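Protein (thiaminase I) (Bacillus subtilis, PDB 3THI) degrades thiamin, transferring its pyrimidinylmethyl group to a base such as pyridine and releasing the thiazole. Local coordinates at residues Thr37-Tyr42 with Ser61-Ala66; Ser43-Asp48 with Glu345-Leu350; Ile149-Gly154 with Ala158-Glu163; Ala164-Thr169 with Thr173-Leu178; Val245-Ile250 with Tyr325-Gln330. All coordinates share one frame; numbering follows the deposited sequence.

Interaction 1 (Thr37-Tyr42 with Ser61-Ala66)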
# COMPACT_ATOMS: atom_id res chain seq x y z
N THR A 37 9.11 15.02 10.59
CA THR A 37 8.16 15.95 10.02
C THR A 37 6.98 15.20 9.44
O THR A 37 7.05 14.00 9.20
CB THR A 37 8.84 16.74 8.89
OG1 THR A 37 10.13 17.18 9.35
CG2 THR A 37 8.01 17.95 8.49
N ASP A 38 5.86 15.89 9.28
CA ASP A 38 4.68 15.29 8.69
C ASP A 38 4.72 15.67 7.22
O ASP A 38 4.65 16.84 6.88
CB ASP A 38 3.42 15.86 9.34
CG ASP A 38 2.75 14.88 10.27
OD1 ASP A 38 3.43 14.35 11.18
OD2 ASP A 38 1.53 14.65 10.10
N TRP A 39 4.90 14.68 6.36
CA TRP A 39 4.93 14.94 4.94
C TRP A 39 4.21 13.83 4.21
O TRP A 39 4.46 12.64 4.45
CB TRP A 39 6.37 15.05 4.45
CG TRP A 39 6.46 15.26 2.96
CD1 TRP A 39 6.25 16.43 2.27
CD2 TRP A 39 6.75 14.26 1.97
NE1 TRP A 39 6.40 16.22 0.92
CE2 TRP A 39 6.70 14.90 0.71
CE3 TRP A 39 7.04 12.89 2.03
CZ2 TRP A 39 6.94 14.21 -0.48
CZ3 TRP A 39 7.28 12.21 0.84
CH2 TRP A 39 7.23 12.87 -0.40
N ASP A 40 3.32 14.22 3.31
CA ASP A 40 2.53 13.27 2.53
C ASP A 40 2.76 13.44 1.03
O ASP A 40 2.46 14.50 0.46
CB ASP A 40 1.05 13.46 2.89
CG ASP A 40 0.10 12.57 2.10
OD1 ASP A 40 0.52 11.53 1.54
OD2 ASP A 40 -1.08 12.93 2.03
N SER A 41 3.30 12.41 0.38
CA SER A 41 3.57 12.45 -1.05
C SER A 41 2.30 12.60 -1.88
O SER A 41 2.32 13.13 -3.00
CB SER A 41 4.33 11.19 -1.47
OG SER A 41 3.55 10.03 -1.27
N TYR A 42 1.17 12.18 -1.31
CA TYR A 42 -0.12 12.27 -1.98
C TYR A 42 -0.66 13.68 -2.12
O TYR A 42 -1.52 13.93 -2.96
CB TYR A 42 -1.15 11.42 -1.26
CG TYR A 42 -1.16 9.99 -1.70
CD1 TYR A 42 -1.94 9.60 -2.79
CD2 TYR A 42 -0.40 9.02 -1.05
CE1 TYR A 42 -1.96 8.28 -3.22
CE2 TYR A 42 -0.42 7.70 -1.47
CZ TYR A 42 -1.20 7.34 -2.56
OH TYR A 42 -1.23 6.04 -3.01
N SER A 61 8.02 8.57 -10.29
CA SER A 61 8.37 9.12 -11.61
C SER A 61 8.35 10.64 -11.64
O SER A 61 9.27 11.27 -12.16
CB SER A 61 7.45 8.54 -12.68
OG SER A 61 7.59 7.13 -12.74
N HIS A 62 7.32 11.23 -11.04
CA HIS A 62 7.20 12.67 -10.95
C HIS A 62 8.36 13.27 -10.14
O HIS A 62 9.02 14.20 -10.59
CB HIS A 62 5.86 13.04 -10.29
CG HIS A 62 5.75 14.49 -9.94
ND1 HIS A 62 5.33 14.93 -8.70
CD2 HIS A 62 6.05 15.61 -10.65
CE1 HIS A 62 5.39 16.25 -8.66
NE2 HIS A 62 5.82 16.68 -9.83
N PHE A 63 8.59 12.76 -8.93
CA PHE A 63 9.66 13.26 -8.08
C PHE A 63 11.02 13.16 -8.75
O PHE A 63 11.85 14.06 -8.65
CB PHE A 63 9.71 12.53 -6.73
CG PHE A 63 8.52 12.79 -5.85
CD1 PHE A 63 7.74 13.94 -6.01
CD2 PHE A 63 8.17 11.89 -4.84
CE1 PHE A 63 6.64 14.18 -5.18
CE2 PHE A 63 7.07 12.12 -4.01
CZ PHE A 63 6.31 13.27 -4.18
N VAL A 64 11.26 12.04 -9.44
CA VAL A 64 12.52 11.83 -10.13
C VAL A 64 12.73 12.81 -11.28
O VAL A 64 13.74 13.51 -11.34
CB VAL A 64 12.64 10.40 -10.66
CG1 VAL A 64 13.85 10.28 -11.59
CG2 VAL A 64 12.77 9.42 -9.50
N ASP A 65 11.76 12.86 -12.20
CA ASP A 65 11.86 13.73 -13.36
C ASP A 65 11.91 15.21 -12.98
O ASP A 65 12.44 16.02 -13.75
CB ASP A 65 10.70 13.49 -14.33
CG ASP A 65 10.73 12.10 -14.95
OD1 ASP A 65 11.69 11.33 -14.74
OD2 ASP A 65 9.77 11.79 -15.68
N ALA A 66 11.37 15.56 -11.82
CA ALA A 66 11.39 16.94 -11.36
C ALA A 66 12.72 17.31 -10.68
O ALA A 66 12.93 18.47 -10.32
CB ALA A 66 10.23 17.21 -10.42
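Trp39, whose ring meets Phe63 across this contact, has its indole N-H engaged at the far side: NE1 of Trp39 donates to the backbone O of Asp45. This bond probably limits rotation of the indole, whose six-membered part is directed to helix 60-65 by its edge. There CH2 of Trp39 lies 3.7 Å from CE2 of Phe63, which sits at the indole edge near its plane, and CZ2 of Trp39 comes within 3.9 Å of CZ of Phe63. Ring centroids are 5.8 Å apart and the planes are inclined at 43°, an oblique meeting. CG of Trp39 is anti to its backbone N (chi1 177°), which carries the indole out toward the helix. The contact joins the loop after strand 33-36 to the helix following strand 52-56, two strands that both pair in parallel with strand 2-6; both rings also touch Leu55 of strand 52-56. CB of Ser41 lies at the edge of the Phe63 ring, 3.9 Å from CE2 of Phe63. Around Ser41, Asp40 OD1 accepts from Tyr42 N at 3.0 Å, an Asx turn, with the donor standing well above the carboxylate plane. The hydroxyl of Ser41 bonds with the backbone N of Asp56 in strand 52-56.

Interaction 2 (Ser43-Asp48 with Glu345-Leu350)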
# COMPACT_ATOMS: atom_id res chain seq x y z
N SER A 43 -0.18 14.60 -1.30
CA SER A 43 -0.65 15.98 -1.36
C SER A 43 0.48 17.00 -1.26
O SER A 43 0.22 18.19 -1.05
CB SER A 43 -1.67 16.23 -0.24
OG SER A 43 -1.09 16.02 1.03
N ALA A 44 1.72 16.56 -1.42
CA ALA A 44 2.85 17.48 -1.36
C ALA A 44 4.14 16.97 -2.01
O ALA A 44 4.42 15.77 -2.04
CB ALA A 44 3.14 17.87 0.09
N ASP A 45 4.90 17.91 -2.55
CA ASP A 45 6.18 17.59 -3.14
C ASP A 45 7.21 17.72 -2.01
O ASP A 45 6.93 18.32 -0.96
CB ASP A 45 6.50 18.53 -4.30
CG ASP A 45 5.63 18.28 -5.52
OD1 ASP A 45 5.16 17.12 -5.73
OD2 ASP A 45 5.43 19.24 -6.29
N PRO A 46 8.39 17.12 -2.18
CA PRO A 46 9.42 17.19 -1.13
C PRO A 46 9.90 18.61 -0.83
O PRO A 46 10.31 19.33 -1.74
CB PRO A 46 10.56 16.37 -1.73
CG PRO A 46 9.84 15.38 -2.59
CD PRO A 46 8.84 16.26 -3.28
N PRO A 47 9.79 19.05 0.44
CA PRO A 47 10.25 20.39 0.81
C PRO A 47 11.78 20.39 0.70
O PRO A 47 12.43 19.37 0.95
CB PRO A 47 9.81 20.51 2.28
CG PRO A 47 8.58 19.67 2.34
CD PRO A 47 9.00 18.45 1.53
N ASP A 48 12.36 21.52 0.31
CA ASP A 48 13.81 21.63 0.18
C ASP A 48 14.59 21.18 1.42
O ASP A 48 15.70 20.66 1.32
CB ASP A 48 14.20 23.07 -0.16
CG ASP A 48 13.81 23.48 -1.58
OD1 ASP A 48 12.88 22.88 -2.17
OD2 ASP A 48 14.45 24.42 -2.09
N GLU A 345 3.26 12.85 -14.85
CA GLU A 345 2.11 13.75 -14.87
C GLU A 345 0.96 13.26 -14.01
O GLU A 345 -0.17 13.74 -14.14
CB GLU A 345 1.63 13.96 -16.32
CG GLU A 345 2.73 14.48 -17.25
CD GLU A 345 3.45 15.72 -16.70
OE1 GLU A 345 2.76 16.63 -16.18
OE2 GLU A 345 4.70 15.76 -16.79
N VAL A 346 1.27 12.36 -13.08
CA VAL A 346 0.27 11.78 -12.18
C VAL A 346 -0.66 12.79 -11.51
O VAL A 346 -1.87 12.63 -11.57
CB VAL A 346 0.92 10.82 -11.13
CG1 VAL A 346 1.99 11.52 -10.30
CG2 VAL A 346 -0.15 10.19 -10.24
N ARG A 347 -0.10 13.85 -10.93
CA ARG A 347 -0.94 14.85 -10.25
C ARG A 347 -2.01 15.47 -11.15
O ARG A 347 -3.16 15.58 -10.74
CB ARG A 347 -0.09 15.93 -9.58
CG ARG A 347 0.81 15.41 -8.47
CD ARG A 347 1.23 16.52 -7.52
NE ARG A 347 2.30 16.14 -6.60
CZ ARG A 347 2.16 15.29 -5.58
NH1 ARG A 347 0.99 14.71 -5.32
NH2 ARG A 347 3.19 15.07 -4.77
N THR A 348 -1.65 15.83 -12.38
CA THR A 348 -2.61 16.42 -13.30
C THR A 348 -3.65 15.37 -13.70
O THR A 348 -4.85 15.64 -13.67
CB THR A 348 -1.92 17.01 -14.57
OG1 THR A 348 -1.03 18.07 -14.19
CG2 THR A 348 -2.97 17.58 -15.55
N TRP A 349 -3.18 14.18 -14.05
CA TRP A 349 -4.06 13.09 -14.45
C TRP A 349 -5.05 12.74 -13.35
O TRP A 349 -6.19 12.35 -13.63
CB TRP A 349 -3.24 11.85 -14.82
CG TRP A 349 -4.05 10.80 -15.54
CD1 TRP A 349 -4.18 10.66 -16.89
CD2 TRP A 349 -4.85 9.77 -14.95
NE1 TRP A 349 -5.01 9.60 -17.18
CE2 TRP A 349 -5.44 9.03 -16.01
CE3 TRP A 349 -5.14 9.39 -13.63
CZ2 TRP A 349 -6.29 7.94 -15.79
CZ3 TRP A 349 -6.00 8.30 -13.41
CH2 TRP A 349 -6.56 7.59 -14.49
N LEU A 350 -4.62 12.86 -12.10
CA LEU A 350 -5.47 12.57 -10.95
C LEU A 350 -6.57 13.62 -10.82
O LEU A 350 -7.72 13.28 -10.51
CB LEU A 350 -4.62 12.52 -9.68
CG LEU A 350 -4.39 11.18 -8.97
CD1 LEU A 350 -4.56 10.01 -9.88
CD2 LEU A 350 -3.02 11.20 -8.33
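Ser43 and Arg347 mark the nearest backbone approach, their CA atoms 9.0 Å apart, between an irregular loop at 43-48 and the first turn of the helix that starts at Val346, with Glu345 as N-cap. A gap this wide is bridged by the Arg347 side chain, extended from CG to NE. Its guanidinium grips one carboxylate oxygen side-on: NE of Arg347 lies 3.1 Å and NH2 of Arg347 3.0 Å from OD1 of Asp45. Both bonds of this salt bridge are moderately bent, the straighter having an N-H...O angle of 151°. OD1 sits near the guanidinium plane; both nitrogens lie a little over 30° out of the carboxylate plane on the same face, NE on the syn side and NH2 on the anti side, and the two planes are 45° apart. NH2 of Arg347 also donates to the backbone O of Ser41; the O of Ala44, though 3.1 Å from NH2 of Arg347, is at a poor angle for a bond. A leucine in place of Arg347 would probably leave the Asp45 carboxylate without its positive mate and the Ser41 carbonyl without this donor. Around the bridge, His62 and Phe63 of helix 60-65 touch Asp45, while helix 346-353 also packs through Trp349 and Leu350 on helix 154-169.

Interaction 3 (Ile149-Gly154 with Ala158-Glu163)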
# COMPACT_ATOMS: atom_id res chain seq x y z
N ILE A 149 -15.56 -2.71 1.38
CA ILE A 149 -14.41 -2.21 0.65
C ILE A 149 -14.37 -0.70 0.63
O ILE A 149 -15.39 -0.03 0.47
CB ILE A 149 -14.34 -2.76 -0.80
CG1 ILE A 149 -13.00 -2.38 -1.44
CG2 ILE A 149 -15.51 -2.24 -1.62
CD1 ILE A 149 -12.82 -2.83 -2.88
N ASN A 150 -13.18 -0.16 0.85
CA ASN A 150 -12.96 1.27 0.84
C ASN A 150 -12.70 1.74 -0.59
O ASN A 150 -11.68 1.38 -1.21
CB ASN A 150 -11.78 1.62 1.76
CG ASN A 150 -11.57 3.11 1.89
OD1 ASN A 150 -12.16 3.90 1.16
ND2 ASN A 150 -10.72 3.51 2.83
N MET A 151 -13.64 2.49 -1.13
CA MET A 151 -13.50 3.02 -2.48
C MET A 151 -13.76 4.52 -2.43
O MET A 151 -14.08 5.13 -3.44
CB MET A 151 -14.45 2.32 -3.45
CG MET A 151 -14.01 0.90 -3.77
SD MET A 151 -15.00 0.04 -4.99
CE MET A 151 -14.45 0.79 -6.51
N ALA A 152 -13.66 5.09 -1.23
CA ALA A 152 -13.86 6.52 -1.00
C ALA A 152 -12.59 7.26 -1.42
O ALA A 152 -11.48 6.73 -1.31
CB ALA A 152 -14.14 6.76 0.47
N GLY A 153 -12.72 8.50 -1.87
CA GLY A 153 -11.54 9.24 -2.28
C GLY A 153 -11.28 9.05 -3.76
O GLY A 153 -11.32 7.92 -4.27
N GLY A 154 -11.02 10.17 -4.46
CA GLY A 154 -10.79 10.15 -5.89
C GLY A 154 -9.52 9.45 -6.34
O GLY A 154 -9.53 8.73 -7.33
N ALA A 158 -9.09 6.29 -8.76
CA ALA A 158 -8.20 6.48 -9.91
C ALA A 158 -7.12 5.41 -9.91
O ALA A 158 -6.76 4.88 -10.96
CB ALA A 158 -7.57 7.86 -9.86
N SER A 159 -6.62 5.09 -8.73
CA SER A 159 -5.59 4.06 -8.57
C SER A 159 -6.13 2.68 -8.89
O SER A 159 -5.45 1.89 -9.53
CB SER A 159 -5.02 4.07 -7.16
OG SER A 159 -4.16 5.17 -6.99
N MET A 160 -7.34 2.39 -8.43
CA MET A 160 -7.94 1.09 -8.70
C MET A 160 -8.18 0.95 -10.20
O MET A 160 -7.93 -0.11 -10.78
CB MET A 160 -9.23 0.94 -7.92
CG MET A 160 -9.01 0.84 -6.44
SD MET A 160 -10.54 0.75 -5.53
CE MET A 160 -11.01 -0.96 -5.83
N TYR A 161 -8.59 2.05 -10.82
CA TYR A 161 -8.83 2.09 -12.26
C TYR A 161 -7.56 1.70 -13.03
O TYR A 161 -7.58 0.81 -13.90
CB TYR A 161 -9.28 3.50 -12.68
CG TYR A 161 -9.49 3.64 -14.17
CD1 TYR A 161 -10.69 3.27 -14.77
CD2 TYR A 161 -8.45 4.07 -15.01
CE1 TYR A 161 -10.87 3.30 -16.15
CE2 TYR A 161 -8.61 4.11 -16.40
CZ TYR A 161 -9.83 3.72 -16.96
OH TYR A 161 -10.01 3.75 -18.32
N LEU A 162 -6.45 2.36 -12.71
CA LEU A 162 -5.17 2.14 -13.38
C LEU A 162 -4.60 0.75 -13.14
O LEU A 162 -3.95 0.19 -14.02
CB LEU A 162 -4.19 3.23 -12.98
CG LEU A 162 -4.62 4.60 -13.50
CD1 LEU A 162 -3.72 5.69 -12.98
CD2 LEU A 162 -4.57 4.57 -15.00
N GLU A 163 -4.82 0.21 -11.95
CA GLU A 163 -4.34 -1.13 -11.65
C GLU A 163 -5.16 -2.13 -12.45
O GLU A 163 -4.61 -3.04 -13.08
CB GLU A 163 -4.47 -1.44 -10.16
CG GLU A 163 -3.54 -0.63 -9.28
CD GLU A 163 -3.36 -1.25 -7.92
OE1 GLU A 163 -4.38 -1.59 -7.30
OE2 GLU A 163 -2.21 -1.41 -7.48
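Gly154 and Ala158 meet through flat peptide groups: the carbonyl of Gly154 receives the N-H of Ala158, with N of Ala158 2.9 Å from O of Gly154. The N-H...O angle is 161°, the geometry of an ordinary i to i+4 helical bond. CB of Ala158 lies beside the same oxygen. The rest of the contact is apolar and centres on Met160. Its CE meets CD1 of Ile149 tip to tip at 3.9 Å, while the Met151 chain crosses at about a right angle. In that crossing SD of Met160 is 3.9 Å from CG of Met151, and the methyls CE of Met160 and CE of Met151 are also 3.9 Å apart. Both methionines bend at their last torsion (chi3 76°), which folds each CE back into the shared cluster; Leu195 of helix 186-199 touches both. Within 149-154, OD1 of Asn150 accepts from N of Ala152 at 3.1 Å, an Asx turn leading to the helix. Gly153, the N-cap, adopts backbone angles at which a CB would press on the carbonyl O of Ala152. Strand 147-149 thus passes through a tight turn into helix 154-169, and the second turn of the helix packs, through Met160, on the residues that lead out of the strand, a strand-turn-helix connection within the thiaminase-1 family region.

Interaction 4 (Ala164-Thr169 with Thr173-Leu178)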
# COMPACT_ATOMS: atom_id res chain seq x y z
N ALA A 164 -6.48 -1.95 -12.42
CA ALA A 164 -7.39 -2.82 -13.15
C ALA A 164 -7.05 -2.81 -14.64
O ALA A 164 -7.05 -3.85 -15.28
CB ALA A 164 -8.84 -2.37 -12.94
N LEU A 165 -6.74 -1.63 -15.17
CA LEU A 165 -6.42 -1.48 -16.58
C LEU A 165 -5.23 -2.34 -16.98
O LEU A 165 -5.19 -2.89 -18.08
CB LEU A 165 -6.16 -0.02 -16.94
CG LEU A 165 -6.09 0.31 -18.43
CD1 LEU A 165 -7.39 -0.06 -19.09
CD2 LEU A 165 -5.79 1.79 -18.63
N ILE A 166 -4.26 -2.47 -16.08
CA ILE A 166 -3.08 -3.28 -16.36
C ILE A 166 -3.49 -4.75 -16.52
O ILE A 166 -3.13 -5.39 -17.51
CB ILE A 166 -1.98 -3.12 -15.26
CG1 ILE A 166 -1.21 -1.82 -15.50
CG2 ILE A 166 -1.04 -4.34 -15.22
CD1 ILE A 166 -0.21 -1.48 -14.41
N ASP A 167 -4.31 -5.24 -15.60
CA ASP A 167 -4.75 -6.63 -15.65
C ASP A 167 -5.63 -6.89 -16.86
O ASP A 167 -5.64 -7.99 -17.41
CB ASP A 167 -5.47 -7.02 -14.36
CG ASP A 167 -4.59 -6.86 -13.13
OD1 ASP A 167 -3.36 -7.05 -13.25
OD2 ASP A 167 -5.12 -6.54 -12.04
N VAL A 168 -6.35 -5.85 -17.28
CA VAL A 168 -7.25 -5.93 -18.44
C VAL A 168 -6.45 -6.03 -19.73
O VAL A 168 -6.78 -6.82 -20.60
CB VAL A 168 -8.21 -4.70 -18.48
CG1 VAL A 168 -8.77 -4.51 -19.87
CG2 VAL A 168 -9.38 -4.92 -17.50
N THR A 169 -5.37 -5.25 -19.83
CA THR A 169 -4.52 -5.27 -21.02
C THR A 169 -3.55 -6.45 -20.99
O THR A 169 -3.03 -6.87 -22.03
CB THR A 169 -3.69 -3.97 -21.17
OG1 THR A 169 -2.88 -3.77 -20.00
CG2 THR A 169 -4.59 -2.77 -21.38
N THR A 173 2.84 -1.92 -17.06
CA THR A 173 3.32 -0.63 -17.52
C THR A 173 3.53 0.28 -16.32
O THR A 173 2.85 0.14 -15.31
CB THR A 173 2.35 0.06 -18.50
OG1 THR A 173 2.87 1.35 -18.83
CG2 THR A 173 0.97 0.24 -17.91
N GLU A 174 4.54 1.14 -16.40
CA GLU A 174 4.79 2.09 -15.33
C GLU A 174 4.03 3.37 -15.61
O GLU A 174 4.17 4.36 -14.90
CB GLU A 174 6.29 2.39 -15.21
CG GLU A 174 7.10 1.18 -14.79
CD GLU A 174 8.48 1.53 -14.30
OE1 GLU A 174 8.97 2.63 -14.63
OE2 GLU A 174 9.09 0.71 -13.59
N TYR A 175 3.22 3.33 -16.67
CA TYR A 175 2.41 4.46 -17.09
C TYR A 175 3.18 5.76 -17.28
O TYR A 175 2.71 6.81 -16.84
CB TYR A 175 1.27 4.70 -16.10
CG TYR A 175 0.15 3.69 -16.18
CD1 TYR A 175 -0.70 3.65 -17.30
CD2 TYR A 175 -0.10 2.82 -15.12
CE1 TYR A 175 -1.77 2.76 -17.34
CE2 TYR A 175 -1.17 1.94 -15.16
CZ TYR A 175 -2.00 1.91 -16.26
OH TYR A 175 -3.07 1.06 -16.25
N ASP A 176 4.35 5.69 -17.91
CA ASP A 176 5.16 6.88 -18.20
C ASP A 176 4.21 7.83 -18.90
O ASP A 176 4.20 9.04 -18.66
CB ASP A 176 6.34 6.56 -19.12
CG ASP A 176 7.55 6.02 -18.37
OD1 ASP A 176 7.66 6.30 -17.15
OD2 ASP A 176 8.38 5.32 -18.98
N LEU A 177 3.39 7.23 -19.75
CA LEU A 177 2.36 7.93 -20.46
C LEU A 177 1.08 7.41 -19.80
O LEU A 177 0.85 6.20 -19.74
CB LEU A 177 2.37 7.55 -21.94
CG LEU A 177 1.46 8.39 -22.84
CD1 LEU A 177 1.94 9.84 -22.83
CD2 LEU A 177 1.47 7.81 -24.25
N LEU A 178 0.32 8.31 -19.18
CA LEU A 178 -0.93 7.91 -18.54
C LEU A 178 -2.04 7.79 -19.60
O LEU A 178 -2.05 8.54 -20.58
CB LEU A 178 -1.28 8.88 -17.42
CG LEU A 178 -0.34 8.64 -16.23
CD1 LEU A 178 -0.14 9.92 -15.44
CD2 LEU A 178 -0.89 7.52 -15.35
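Leu165 meets the Tyr175 hydroxyl along most of its length: CB of Leu165 is 3.3 Å from OH of Tyr175. Next along the chain, CG of Leu165 is 3.8 Å from OH of Tyr175, and CD2, at the tip, lies at the edge of the ring near its plane. With CG anti to the backbone N (chi1 -169°), the leucine crosses the phenol end at a slant. Ile166 also meets this end: its CG1 is 3.5 Å from OH of Tyr175, and its CD1 reaches CE2 of Tyr175 at 3.6 Å. Though ringed by these carbons, the hydroxyl is satisfied, being hydrogen-bonded to the backbone O of Leu162 one turn back in the helix. Thr173 completes the cluster. Its CG2 sits 3.6 Å above the centre of the Tyr175 ring and touches CG1 of Ile166 at 3.8 Å, while OG1 of Thr173 accepts from N of Tyr175 at 3.0 Å with an N-H...O angle of 156°. A glycine here, lacking both the methyl and the hydroxyl, would probably open a gap over the Tyr175 ring and beside Ile166 and leave the Tyr175 N-H without its acceptor in the turn. The pattern is an ST turn in the loop that leaves helix 154-169, folding the tyrosine back against the helix's final turns.

Interaction 5 (Val245-Ile250 with Tyr325-Gln330)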
# COMPACT_ATOMS: atom_id res chain seq x y z
N VAL A 245 -9.60 -14.61 10.83
CA VAL A 245 -9.90 -14.37 9.41
C VAL A 245 -8.98 -15.18 8.52
O VAL A 245 -7.91 -15.63 8.93
CB VAL A 245 -9.74 -12.89 8.94
CG1 VAL A 245 -10.88 -12.10 9.35
CG2 VAL A 245 -8.44 -12.28 9.44
N ARG A 246 -9.43 -15.36 7.30
CA ARG A 246 -8.65 -16.03 6.28
C ARG A 246 -8.60 -14.97 5.20
O ARG A 246 -9.49 -14.13 5.12
CB ARG A 246 -9.36 -17.29 5.76
CG ARG A 246 -9.47 -18.40 6.78
CD ARG A 246 -8.10 -18.78 7.29
NE ARG A 246 -8.15 -19.80 8.33
CZ ARG A 246 -8.18 -19.54 9.64
NH1 ARG A 246 -8.18 -18.29 10.08
NH2 ARG A 246 -8.14 -20.54 10.51
N PHE A 247 -7.53 -14.96 4.43
CA PHE A 247 -7.38 -14.00 3.36
C PHE A 247 -6.66 -14.65 2.20
O PHE A 247 -6.09 -15.73 2.35
CB PHE A 247 -6.58 -12.78 3.83
CG PHE A 247 -5.27 -13.13 4.49
CD1 PHE A 247 -5.22 -13.41 5.85
CD2 PHE A 247 -4.09 -13.12 3.77
CE1 PHE A 247 -4.00 -13.67 6.48
CE2 PHE A 247 -2.88 -13.38 4.39
CZ PHE A 247 -2.83 -13.66 5.75
N LYS A 248 -6.68 -13.99 1.06
CA LYS A 248 -6.03 -14.49 -0.14
C LYS A 248 -6.09 -13.38 -1.16
O LYS A 248 -6.94 -12.49 -1.06
CB LYS A 248 -6.75 -15.74 -0.68
CG LYS A 248 -8.20 -15.49 -1.09
CD LYS A 248 -8.84 -16.75 -1.64
CE LYS A 248 -8.15 -17.21 -2.92
NZ LYS A 248 -8.82 -18.40 -3.51
N PRO A 249 -5.16 -13.38 -2.12
CA PRO A 249 -5.19 -12.33 -3.14
C PRO A 249 -6.46 -12.51 -3.96
O PRO A 249 -7.06 -13.59 -3.98
CB PRO A 249 -3.94 -12.64 -3.97
CG PRO A 249 -3.03 -13.27 -2.98
CD PRO A 249 -3.95 -14.21 -2.27
N ILE A 250 -6.89 -11.43 -4.59
CA ILE A 250 -8.08 -11.46 -5.41
C ILE A 250 -7.81 -10.58 -6.63
O ILE A 250 -7.24 -9.49 -6.52
CB ILE A 250 -9.35 -11.01 -4.60
CG1 ILE A 250 -10.59 -11.05 -5.49
CG2 ILE A 250 -9.12 -9.63 -3.94
CD1 ILE A 250 -11.87 -11.05 -4.71
N TYR A 325 2.26 -13.83 8.96
CA TYR A 325 3.34 -13.36 8.09
C TYR A 325 3.91 -14.43 7.16
O TYR A 325 4.65 -14.12 6.23
CB TYR A 325 4.43 -12.69 8.91
CG TYR A 325 4.16 -11.22 9.10
CD1 TYR A 325 4.48 -10.30 8.09
CD2 TYR A 325 3.54 -10.75 10.25
CE1 TYR A 325 4.20 -8.95 8.23
CE2 TYR A 325 3.25 -9.39 10.41
CZ TYR A 325 3.59 -8.50 9.39
OH TYR A 325 3.37 -7.15 9.56
N SER A 326 3.57 -15.69 7.41
CA SER A 326 4.02 -16.79 6.58
C SER A 326 3.17 -16.72 5.30
O SER A 326 3.69 -16.75 4.18
CB SER A 326 3.80 -18.13 7.31
OG SER A 326 4.32 -19.22 6.57
N GLU A 327 1.87 -16.55 5.48
CA GLU A 327 0.94 -16.44 4.37
C GLU A 327 1.21 -15.16 3.56
O GLU A 327 1.18 -15.16 2.33
CB GLU A 327 -0.48 -16.46 4.89
CG GLU A 327 -1.52 -16.67 3.81
CD GLU A 327 -2.92 -16.88 4.37
OE1 GLU A 327 -3.06 -17.12 5.60
OE2 GLU A 327 -3.87 -16.81 3.57
N LEU A 328 1.51 -14.07 4.27
CA LEU A 328 1.80 -12.79 3.62
C LEU A 328 3.10 -12.88 2.82
O LEU A 328 3.23 -12.30 1.75
CB LEU A 328 1.91 -11.68 4.67
CG LEU A 328 0.68 -11.38 5.55
CD1 LEU A 328 1.00 -10.27 6.53
CD2 LEU A 328 -0.52 -10.97 4.70
N ALA A 329 4.08 -13.60 3.37
CA ALA A 329 5.36 -13.77 2.70
C ALA A 329 5.12 -14.45 1.35
O ALA A 329 5.63 -14.02 0.32
CB ALA A 329 6.31 -14.60 3.56
N GLN A 330 4.30 -15.50 1.37
CA GLN A 330 3.95 -16.28 0.20
C GLN A 330 3.41 -15.37 -0.93
O GLN A 330 3.85 -15.45 -2.07
CB GLN A 330 2.89 -17.30 0.59
CG GLN A 330 2.83 -18.54 -0.28
CD GLN A 330 3.43 -19.75 0.42
OE1 GLN A 330 4.19 -19.60 1.39
NE2 GLN A 330 3.10 -20.95 -0.06
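Phe247 and Glu327 join two differently built backbones: the first lies in an extended run that includes strand 245-248, the second in helix 324-332. Side chains span the gap, and no hydrogen bond links the segments. Glu327 leaves the helix extended, CG anti to its backbone N (chi1 -167°), and lays its carboxylate over one face of the Phe247 ring. The evidence for stacking is direct: the planes are only 11° apart, and CD of Glu327 is 3.4 Å above the ring plane, displaced toward the rim. OE1 of Glu327 lies 3.5 Å from CZ of Phe247, and the aliphatic part follows, with CG of Glu327 3.6 Å from CE2 of Phe247. From another direction Leu328 crosses the phenylalanine at about a right angle, its CD2 3.4 Å from CE2 of Phe247. OE2 of Glu327 approaches the backbone O of Phe247 to 2.8 Å. Two acceptors this close would repel if the carboxylate were ionised, so a raised proton affinity of Glu327 is plausible. Phe247 N is buried here and has no partner in the model. Met235 of helix 234-238 touches both Phe247 and Leu328, and Leu108 also packs on Phe247. Strand 245-248 itself pairs antiparallel with strand 96-112, through Arg246 with Tyr111 and Lys248 with Leu109. This is helix-on-strand packing of an alpha/beta domain, consistent with the periplasmic-binding-protein-like fold of the family.

From the N terminus, interaction 1 closes a short loop around strand 52-56. Interaction 2 starts inside that loop, at 43-48, and reaches almost 300 residues on to 345-350, so the two cross; they also touch, Asp45 and Arg347 serving as partners of Trp39 and Ser41. Interactions 3, 4 and 5 all fall within the span of interaction 2. Interactions 3 and 4 are local closures in series, at the start and end of helix 154-169, and meet through Leu162 and Tyr175; Trp349 packs against residues of both. Interaction 5 ties strand 245-248 to helix 324-332 on the opposite side of the chain's centre from interaction 2, their centres about 32 Å apart.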